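Local coordinates for protein polyphosphate kinase (Porphyromonas gingivalis, PDB 2O8R) that probably catalyses the reversible, magnesium-dependent transfer of the terminal phosphate of ATP onto a growing chain of polyphosphate, at residues P455-L461 with I486-Y491; E609-I613 with R639-I643. The protein carries 3 engineered substitutions. All blocks are in the same frame, centred on the assembly; numbering follows the deposited sequence. Where two conformers were deposited one is given.

Contact 1. Residues P455-L461 with I486-Y491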
ATOM      1  N   PRO A 455       3.564  34.647 -21.828  1.00 94.79           N
ATOM      2  CA  PRO A 455       3.919  33.254 -21.596  1.00 86.77           C
ATOM      3  C   PRO A 455       3.292  32.398 -22.678  1.00 79.77           C
ATOM      4  O   PRO A 455       2.163  32.651 -23.091  1.00 88.60           O
ATOM      5  CB  PRO A 455       3.289  32.946 -20.234  1.00 70.23           C
ATOM      6  CG  PRO A 455       2.286  34.012 -20.012  1.00 81.24           C
ATOM      7  CD  PRO A 455       2.814  35.220 -20.697  1.00 94.69           C
ATOM      8  N   GLN A 456       4.036  31.416 -23.160  1.00 74.13           N
ATOM      9  CA  GLN A 456       3.534  30.535 -24.197  1.00 72.80           C
ATOM     10  C   GLN A 456       3.572  29.125 -23.634  1.00 62.11           C
ATOM     11  O   GLN A 456       4.434  28.798 -22.814  1.00 66.26           O
ATOM     12  CB  GLN A 456       4.424  30.652 -25.435  1.00 75.83           C
ATOM     13  CG  GLN A 456       3.723  30.538 -26.767  1.00 80.53           C
ATOM     14  CD  GLN A 456       4.582  31.074 -27.903  1.00110.05           C
ATOM     15  OE1 GLN A 456       4.950  32.253 -27.913  1.00116.73           O
ATOM     16  NE2 GLN A 456       4.911  30.210 -28.865  1.00101.74           N
ATOM     17  N   GLY A 457       2.626  28.294 -24.046  1.00 67.96           N
ATOM     18  CA  GLY A 457       2.594  26.929 -23.540  1.00 66.98           C
ATOM     19  C   GLY A 457       1.275  26.201 -23.629  1.00 68.46           C
ATOM     20  O   GLY A 457       0.476  26.437 -24.533  1.00 84.07           O
ATOM     21  N   ILE A 458       1.069  25.290 -22.686  1.00 74.84           N
ATOM     22  CA  ILE A 458      -0.088  24.402 -22.684  1.00 67.31           C
ATOM     23  C   ILE A 458      -0.764  24.419 -21.318  1.00 58.10           C
ATOM     24  O   ILE A 458      -0.118  24.245 -20.286  1.00 61.45           O
ATOM     25  CB  ILE A 458       0.310  22.943 -23.012  1.00 54.40           C
ATOM     26  CG1 ILE A 458       0.946  22.839 -24.396  1.00 58.66           C
ATOM     27  CG2 ILE A 458      -0.895  22.061 -22.983  1.00 45.51           C
ATOM     28  CD1 ILE A 458       1.593  21.484 -24.686  1.00 63.82           C
ATOM     29  N   ALA A 459      -2.068  24.637 -21.320  1.00 48.96           N
ATOM     30  CA  ALA A 459      -2.845  24.517 -20.107  1.00 54.31           C
ATOM     31  C   ALA A 459      -3.707  23.275 -20.202  1.00 58.30           C
ATOM     32  O   ALA A 459      -4.337  23.028 -21.232  1.00 71.51           O
ATOM     33  CB  ALA A 459      -3.713  25.763 -19.888  1.00 41.24           C
ATOM     34  N   LEU A 460      -3.712  22.488 -19.130  1.00 53.94           N
ATOM     35  CA  LEU A 460      -4.613  21.349 -18.994  1.00 51.87           C
ATOM     36  C   LEU A 460      -5.593  21.665 -17.881  1.00 49.43           C
ATOM     37  O   LEU A 460      -5.163  21.986 -16.776  1.00 61.46           O
ATOM     38  CB  LEU A 460      -3.812  20.110 -18.616  1.00 57.73           C
ATOM     39  CG  LEU A 460      -3.213  19.193 -19.678  1.00 62.03           C
ATOM     40  CD1 LEU A 460      -2.633  19.958 -20.832  1.00 65.96           C
ATOM     41  CD2 LEU A 460      -2.154  18.314 -19.041  1.00 53.97           C
ATOM     42  N   LEU A 461      -6.893  21.610 -18.179  1.00 53.64           N
ATOM     43  CA  LEU A 461      -7.973  21.888 -17.200  1.00 45.35           C
ATOM     44  C   LEU A 461      -9.001  20.789 -17.187  1.00 43.15           C
ATOM     45  O   LEU A 461      -9.322  20.226 -18.229  1.00 57.73           O
ATOM     46  CB  LEU A 461      -8.689  23.194 -17.494  1.00 32.54           C
ATOM     47  CG  LEU A 461      -7.801  24.417 -17.324  1.00 53.75           C
ATOM     48  CD1 LEU A 461      -7.193  24.835 -18.678  1.00 50.07           C
ATOM     49  CD2 LEU A 461      -8.633  25.523 -16.726  1.00 49.01           C
ATOM     50  N   ILE A 486      -6.017  31.670 -22.089  1.00 73.65           N
ATOM     51  CA  ILE A 486      -6.130  30.654 -21.054  1.00 57.67           C
ATOM     52  C   ILE A 486      -4.762  30.401 -20.449  1.00 57.12           C
ATOM     53  O   ILE A 486      -4.617  30.368 -19.224  1.00 59.98           O
ATOM     54  CB  ILE A 486      -6.667  29.307 -21.587  1.00 56.42           C
ATOM     55  CG1 ILE A 486      -7.867  29.500 -22.515  1.00 58.52           C
ATOM     56  CG2 ILE A 486      -7.040  28.388 -20.423  1.00 47.30           C
ATOM     57  CD1 ILE A 486      -9.178  29.620 -21.807  1.00 50.78           C
ATOM     58  N   VAL A 487      -3.757  30.230 -21.304  1.00 51.21           N
ATOM     59  CA  VAL A 487      -2.436  29.812 -20.826  1.00 53.68           C
ATOM     60  C   VAL A 487      -1.887  30.892 -19.916  1.00 59.42           C
ATOM     61  O   VAL A 487      -1.138  30.607 -18.977  1.00 53.28           O
ATOM     62  CB  VAL A 487      -1.458  29.480 -21.977  1.00 49.92           C
ATOM     63  CG1 VAL A 487       0.006  29.664 -21.546  1.00 35.44           C
ATOM     64  CG2 VAL A 487      -1.703  28.060 -22.500  1.00 46.92           C
ATOM     65  N   HIS A 488      -2.320  32.123 -20.166  1.00 46.55           N
ATOM     66  CA  HIS A 488      -1.857  33.252 -19.391  1.00 54.74           C
ATOM     67  C   HIS A 488      -2.605  33.300 -18.066  1.00 58.13           C
ATOM     68  O   HIS A 488      -2.044  33.646 -17.021  1.00 53.47           O
ATOM     69  CB  HIS A 488      -2.052  34.560 -20.167  1.00 49.75           C
ATOM     70  CG  HIS A 488      -1.534  35.759 -19.441  1.00 75.67           C
ATOM     71  ND1 HIS A 488      -2.310  36.495 -18.571  1.00 87.23           N
ATOM     72  CD2 HIS A 488      -0.304  36.321 -19.417  1.00 49.21           C
ATOM     73  CE1 HIS A 488      -1.581  37.463 -18.048  1.00 80.67           C
ATOM     74  NE2 HIS A 488      -0.359  37.375 -18.541  1.00 70.69           N
ATOM     75  N   ASP A 489      -3.884  32.955 -18.128  1.00 71.53           N
ATOM     76  CA  ASP A 489      -4.754  32.984 -16.964  1.00 60.32           C
ATOM     77  C   ASP A 489      -4.319  31.944 -15.954  1.00 61.71           C
ATOM     78  O   ASP A 489      -4.247  32.232 -14.755  1.00 59.12           O
ATOM     79  CB  ASP A 489      -6.192  32.738 -17.393  1.00 60.36           C
ATOM     80  CG  ASP A 489      -6.867  33.994 -17.903  1.00 61.82           C
ATOM     81  OD1 ASP A 489      -6.275  35.080 -17.739  1.00 63.18           O
ATOM     82  OD2 ASP A 489      -7.995  33.902 -18.450  1.00 59.16           O
ATOM     83  N   VAL A 490      -4.020  30.747 -16.458  1.00 53.83           N
ATOM     84  CA  VAL A 490      -3.503  29.662 -15.644  1.00 54.42           C
ATOM     85  C   VAL A 490      -2.132  30.066 -15.094  1.00 74.17           C
ATOM     86  O   VAL A 490      -1.845  29.875 -13.898  1.00 75.80           O
ATOM     87  CB  VAL A 490      -3.412  28.352 -16.455  1.00 50.16           C
ATOM     88  CG1 VAL A 490      -2.666  27.281 -15.681  1.00 50.07           C
ATOM     89  CG2 VAL A 490      -4.802  27.850 -16.819  1.00 44.99           C
ATOM     90  N   TYR A 491      -1.306  30.645 -15.968  1.00 59.36           N
ATOM     91  CA  TYR A 491      -0.022  31.202 -15.570  1.00 54.31           C
ATOM     92  C   TYR A 491      -0.172  32.117 -14.360  1.00 61.79           C
ATOM     93  O   TYR A 491       0.508  31.953 -13.341  1.00 68.08           O
ATOM     94  CB  TYR A 491       0.589  31.991 -16.721  1.00 56.44           C
ATOM     95  CG  TYR A 491       1.722  32.884 -16.282  1.00 71.20           C
ATOM     96  CD1 TYR A 491       2.991  32.364 -16.082  1.00 62.32           C
ATOM     97  CD2 TYR A 491       1.526  34.245 -16.061  1.00 70.89           C
ATOM     98  CE1 TYR A 491       4.032  33.159 -15.667  1.00 67.33           C
ATOM     99  CE2 TYR A 491       2.564  35.048 -15.648  1.00 77.29           C
ATOM    100  CZ  TYR A 491       3.818  34.496 -15.454  1.00 70.03           C
ATOM    101  OH  TYR A 491       4.871  35.280 -15.037  1.00 82.60           O
TER
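V487 lies against the strand backbone, and its two methyls divide the work. CG2 rests 3.4 Å from G457 O and also near the amide N of A459, while CG1 turns to the start of the segment and lies 4.0 Å from P455 O. This split follows from chi1 of 154°, which sets CG1 opposite the backbone N and CG2 opposite the carbonyl carbon. Next along the strand, the short A459 side chain points into the helix, its CB 3.9 Å from V490 CG2 and a little farther from V487 CG2. L461 carries the apolar seam on, with CD1 4.0 Å from I486 CG2.

P455 closes the other end. Its CG stands over one face of the Y491 ring in a CH-pi contact, 4.2 Å from the centroid and 21° off the ring normal. The same CG lies 3.5 Å from H488 CD2, which comes in at about a right angle to the direction of Y491. No hydrogen bond spans the two segments; the contact is apolar, a helix laid across a strand at 73° with the short axes 7.7 Å apart.

Around this first shell, D489 accepts hydrogen bonds from the backbone N atoms of S507, R508 and L509, joining the helix to the chain beyond it. Strand 457-462 runs antiparallel between strands 442-447 and 474-481, and helix 484-497 packs on one face of this sheet in the first phospholipase D-like C-terminal domain, V490 and Y491 also touching L444 and L446 of strand 442-447.

Contact 2. Residues E609-I613 with R639-I643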
ATOM      1  N   GLU A 609     -24.015  29.799 -28.230  1.00 56.90           N
ATOM      2  CA  GLU A 609     -23.904  28.992 -27.013  0.50 61.74           C
ATOM      3  C   GLU A 609     -22.531  29.104 -26.354  1.00 62.52           C
ATOM      4  O   GLU A 609     -21.516  29.214 -27.037  1.00 79.88           O
ATOM      5  CB  GLU A 609     -24.238  27.524 -27.311  0.50 51.73           C
ATOM      6  CG  GLU A 609     -25.192  27.325 -28.494  0.50 58.75           C
ATOM      7  CD  GLU A 609     -26.297  26.308 -28.223  0.50 67.96           C
ATOM      8  OE1 GLU A 609     -26.652  25.559 -29.157  0.50 56.93           O
ATOM      9  OE2 GLU A 609     -26.822  26.266 -27.086  0.50 61.73           O
ATOM     10  N   GLU A 610     -22.511  29.086 -25.025  1.00 60.32           N
ATOM     11  CA  GLU A 610     -21.253  29.107 -24.272  1.00 60.04           C
ATOM     12  C   GLU A 610     -21.192  27.902 -23.355  1.00 60.46           C
ATOM     13  O   GLU A 610     -22.137  27.621 -22.613  1.00 64.31           O
ATOM     14  CB  GLU A 610     -21.101  30.402 -23.476  1.00 47.62           C
ATOM     15  CG  GLU A 610     -20.980  31.628 -24.377  1.00 56.89           C
ATOM     16  CD  GLU A 610     -20.795  32.932 -23.624  1.00 55.07           C
ATOM     17  OE1 GLU A 610     -20.447  32.912 -22.427  1.00 61.61           O
ATOM     18  OE2 GLU A 610     -20.994  33.996 -24.244  1.00 70.38           O
ATOM     19  N   VAL A 611     -20.091  27.168 -23.428  1.00 51.62           N
ATOM     20  CA  VAL A 611     -19.946  25.974 -22.615  1.00 53.84           C
ATOM     21  C   VAL A 611     -18.772  26.090 -21.659  1.00 59.64           C
ATOM     22  O   VAL A 611     -17.659  26.438 -22.065  1.00 57.65           O
ATOM     23  CB  VAL A 611     -19.807  24.720 -23.479  1.00 56.20           C
ATOM     24  CG1 VAL A 611     -19.630  23.483 -22.607  1.00 49.84           C
ATOM     25  CG2 VAL A 611     -21.023  24.577 -24.383  1.00 56.50           C
ATOM     26  N   PHE A 612     -19.027  25.808 -20.382  1.00 61.12           N
ATOM     27  CA  PHE A 612     -17.956  25.800 -19.397  1.00 57.74           C
ATOM     28  C   PHE A 612     -17.704  24.421 -18.821  1.00 59.62           C
ATOM     29  O   PHE A 612     -18.628  23.628 -18.639  1.00 64.90           O
ATOM     30  CB  PHE A 612     -18.246  26.775 -18.273  1.00 52.37           C
ATOM     31  CG  PHE A 612     -18.250  28.205 -18.700  1.00 66.25           C
ATOM     32  CD1 PHE A 612     -17.096  28.972 -18.606  1.00 72.09           C
ATOM     33  CD2 PHE A 612     -19.408  28.791 -19.191  1.00 53.81           C
ATOM     34  CE1 PHE A 612     -17.097  30.298 -18.997  1.00 37.68           C
ATOM     35  CE2 PHE A 612     -19.416  30.107 -19.587  1.00 47.86           C
ATOM     36  CZ  PHE A 612     -18.260  30.862 -19.487  1.00 56.64           C
ATOM     37  N   ILE A 613     -16.432  24.158 -18.546  1.00 58.20           N
ATOM     38  CA  ILE A 613     -15.970  22.958 -17.867  1.00 51.78           C
ATOM     39  C   ILE A 613     -15.492  23.398 -16.486  1.00 57.33           C
ATOM     40  O   ILE A 613     -14.685  24.338 -16.388  1.00 47.85           O
ATOM     41  CB  ILE A 613     -14.816  22.315 -18.684  1.00 57.93           C
ATOM     42  CG1 ILE A 613     -15.384  21.343 -19.706  1.00 53.51           C
ATOM     43  CG2 ILE A 613     -13.789  21.589 -17.818  1.00 41.31           C
ATOM     44  CD1 ILE A 613     -14.346  20.864 -20.679  1.00 87.75           C
ATOM     45  N   ARG A 639     -17.166  22.557 -28.308  1.00 44.60           N
ATOM     46  CA  ARG A 639     -18.460  22.941 -27.709  1.00 57.01           C
ATOM     47  C   ARG A 639     -19.646  22.121 -28.220  1.00 60.45           C
ATOM     48  O   ARG A 639     -20.575  21.813 -27.463  1.00 59.65           O
ATOM     49  CB  ARG A 639     -18.771  24.411 -27.971  1.00 36.33           C
ATOM     50  CG  ARG A 639     -18.389  25.362 -26.871  1.00 71.31           C
ATOM     51  CD  ARG A 639     -19.128  26.697 -26.999  1.00 76.86           C
ATOM     52  NE  ARG A 639     -19.352  27.045 -28.397  1.00 81.63           N
ATOM     53  CZ  ARG A 639     -18.501  27.726 -29.159  1.00 75.35           C
ATOM     54  NH1 ARG A 639     -17.350  28.166 -28.667  1.00 71.70           N
ATOM     55  NH2 ARG A 639     -18.811  27.969 -30.421  1.00 81.44           N
ATOM     56  N   ARG A 640     -19.612  21.794 -29.511  1.00 52.32           N
ATOM     57  CA  ARG A 640     -20.682  21.044 -30.151  1.00 54.25           C
ATOM     58  C   ARG A 640     -20.692  19.618 -29.624  1.00 48.04           C
ATOM     59  O   ARG A 640     -21.759  19.042 -29.392  1.00 62.15           O
ATOM     60  CB  ARG A 640     -20.518  21.096 -31.686  1.00 60.41           C
ATOM     61  CG  ARG A 640     -21.403  20.158 -32.533  1.00 71.73           C
ATOM     62  CD  ARG A 640     -22.899  20.209 -32.180  1.00 74.34           C
ATOM     63  NE  ARG A 640     -23.372  21.551 -31.846  1.00 70.34           N
ATOM     64  CZ  ARG A 640     -24.455  21.801 -31.114  1.00 88.91           C
ATOM     65  NH1 ARG A 640     -25.188  20.796 -30.629  1.00 73.23           N
ATOM     66  NH2 ARG A 640     -24.803  23.060 -30.859  1.00 67.95           N
ATOM     67  N   GLU A 641     -19.502  19.066 -29.408  1.00 51.24           N
ATOM     68  CA  GLU A 641     -19.370  17.694 -28.938  1.00 54.86           C
ATOM     69  C   GLU A 641     -19.949  17.542 -27.533  1.00 54.02           C
ATOM     70  O   GLU A 641     -20.689  16.597 -27.274  1.00 59.77           O
ATOM     71  CB  GLU A 641     -17.910  17.262 -28.978  1.00 48.25           C
ATOM     72  CG  GLU A 641     -17.652  15.794 -28.663  1.00 51.26           C
ATOM     73  CD  GLU A 641     -16.169  15.458 -28.734  1.00 68.95           C
ATOM     74  OE1 GLU A 641     -15.360  16.148 -28.081  1.00 92.88           O
ATOM     75  OE2 GLU A 641     -15.800  14.512 -29.454  1.00 83.70           O
ATOM     76  N   ILE A 642     -19.628  18.484 -26.645  1.00 43.30           N
ATOM     77  CA  ILE A 642     -20.073  18.430 -25.251  1.00 44.04           C
ATOM     78  C   ILE A 642     -21.591  18.423 -25.187  1.00 57.60           C
ATOM     79  O   ILE A 642     -22.201  17.626 -24.463  1.00 60.70           O
ATOM     80  CB  ILE A 642     -19.507  19.608 -24.447  1.00 43.04           C
ATOM     81  CG1 ILE A 642     -18.021  19.385 -24.189  1.00 51.28           C
ATOM     82  CG2 ILE A 642     -20.215  19.761 -23.120  1.00 66.38           C
ATOM     83  CD1 ILE A 642     -17.312  20.614 -23.671  1.00 83.00           C
ATOM     84  N   ILE A 643     -22.194  19.294 -25.983  1.00 51.49           N
ATOM     85  CA  ILE A 643     -23.639  19.362 -26.073  1.00 44.51           C
ATOM     86  C   ILE A 643     -24.198  18.067 -26.639  1.00 44.93           C
ATOM     87  O   ILE A 643     -25.191  17.548 -26.125  1.00 59.23           O
ATOM     88  CB  ILE A 643     -24.092  20.590 -26.877  1.00 42.31           C
ATOM     89  CG1 ILE A 643     -23.477  21.838 -26.241  1.00 62.67           C
ATOM     90  CG2 ILE A 643     -25.586  20.716 -26.844  1.00 42.19           C
ATOM     91  CD1 ILE A 643     -23.830  23.110 -26.908  1.00 36.06           C
TER
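V611 and R639 illustrate how the aliphatic part of an arginine can serve as apolar packing. From its CB outward, V611 divides its atoms: CB and CG2 share the methylenes of R639, while CG1 turns to I642. CB lies 3.7 Å from R639 CG. CG1, opposite the backbone N at chi1 179°, has CG2 of I642 3.8 Å away. CG2, the other branch, lies over R639 CG and extends to I643 CD1, at 4.1 Å. One valine thus touches three residues of the helix, and I613 prolongs the seam by setting its CD1 4.2 Å from I642 CD1.

The charged ends lie at the border. R639 NH1 is hydrogen-bonded to V633 O. In the conformer given, one of two deposited for E609, OE1 makes a long salt bridge of 3.5 Å with R640 NH2, which is therefore doubtful; the other carboxylate oxygen, OE2, is hydrogen-bonded to H604.

Strand 610-614 lies between the antiparallel strands 600-603 and 629-632 of the second phospholipase D-like C-terminal domain. Residues 639-643 of helix 636-651 run at 76° to residues 610-613, with I642 also touching I600 of strand 600-603 and L346 of strand 345-349.

In the fold
Followed from the N terminus, the chain makes the two contacts in series, neither nested nor crossing. Contact 1 closes a loop of 24 residues that includes strand 474-481, bringing helix 484-497 back over the sheet of the first C-terminal domain. Contact 2 closes one of 25 residues containing helix 620-624 and strand 629-632, and does the same for helix 636-651 in the second. Their centres are 20 Å apart and their nearest atoms about 5 Å, without touching. C631 of strand 629-632 bridges the gap: L461 and I486 side chains touch it, and backbone hydrogen bonding joins it to I613. H439, the predicted phosphohistidine, lies about 12 Å from L461 and 11 Å from I613, between side chains.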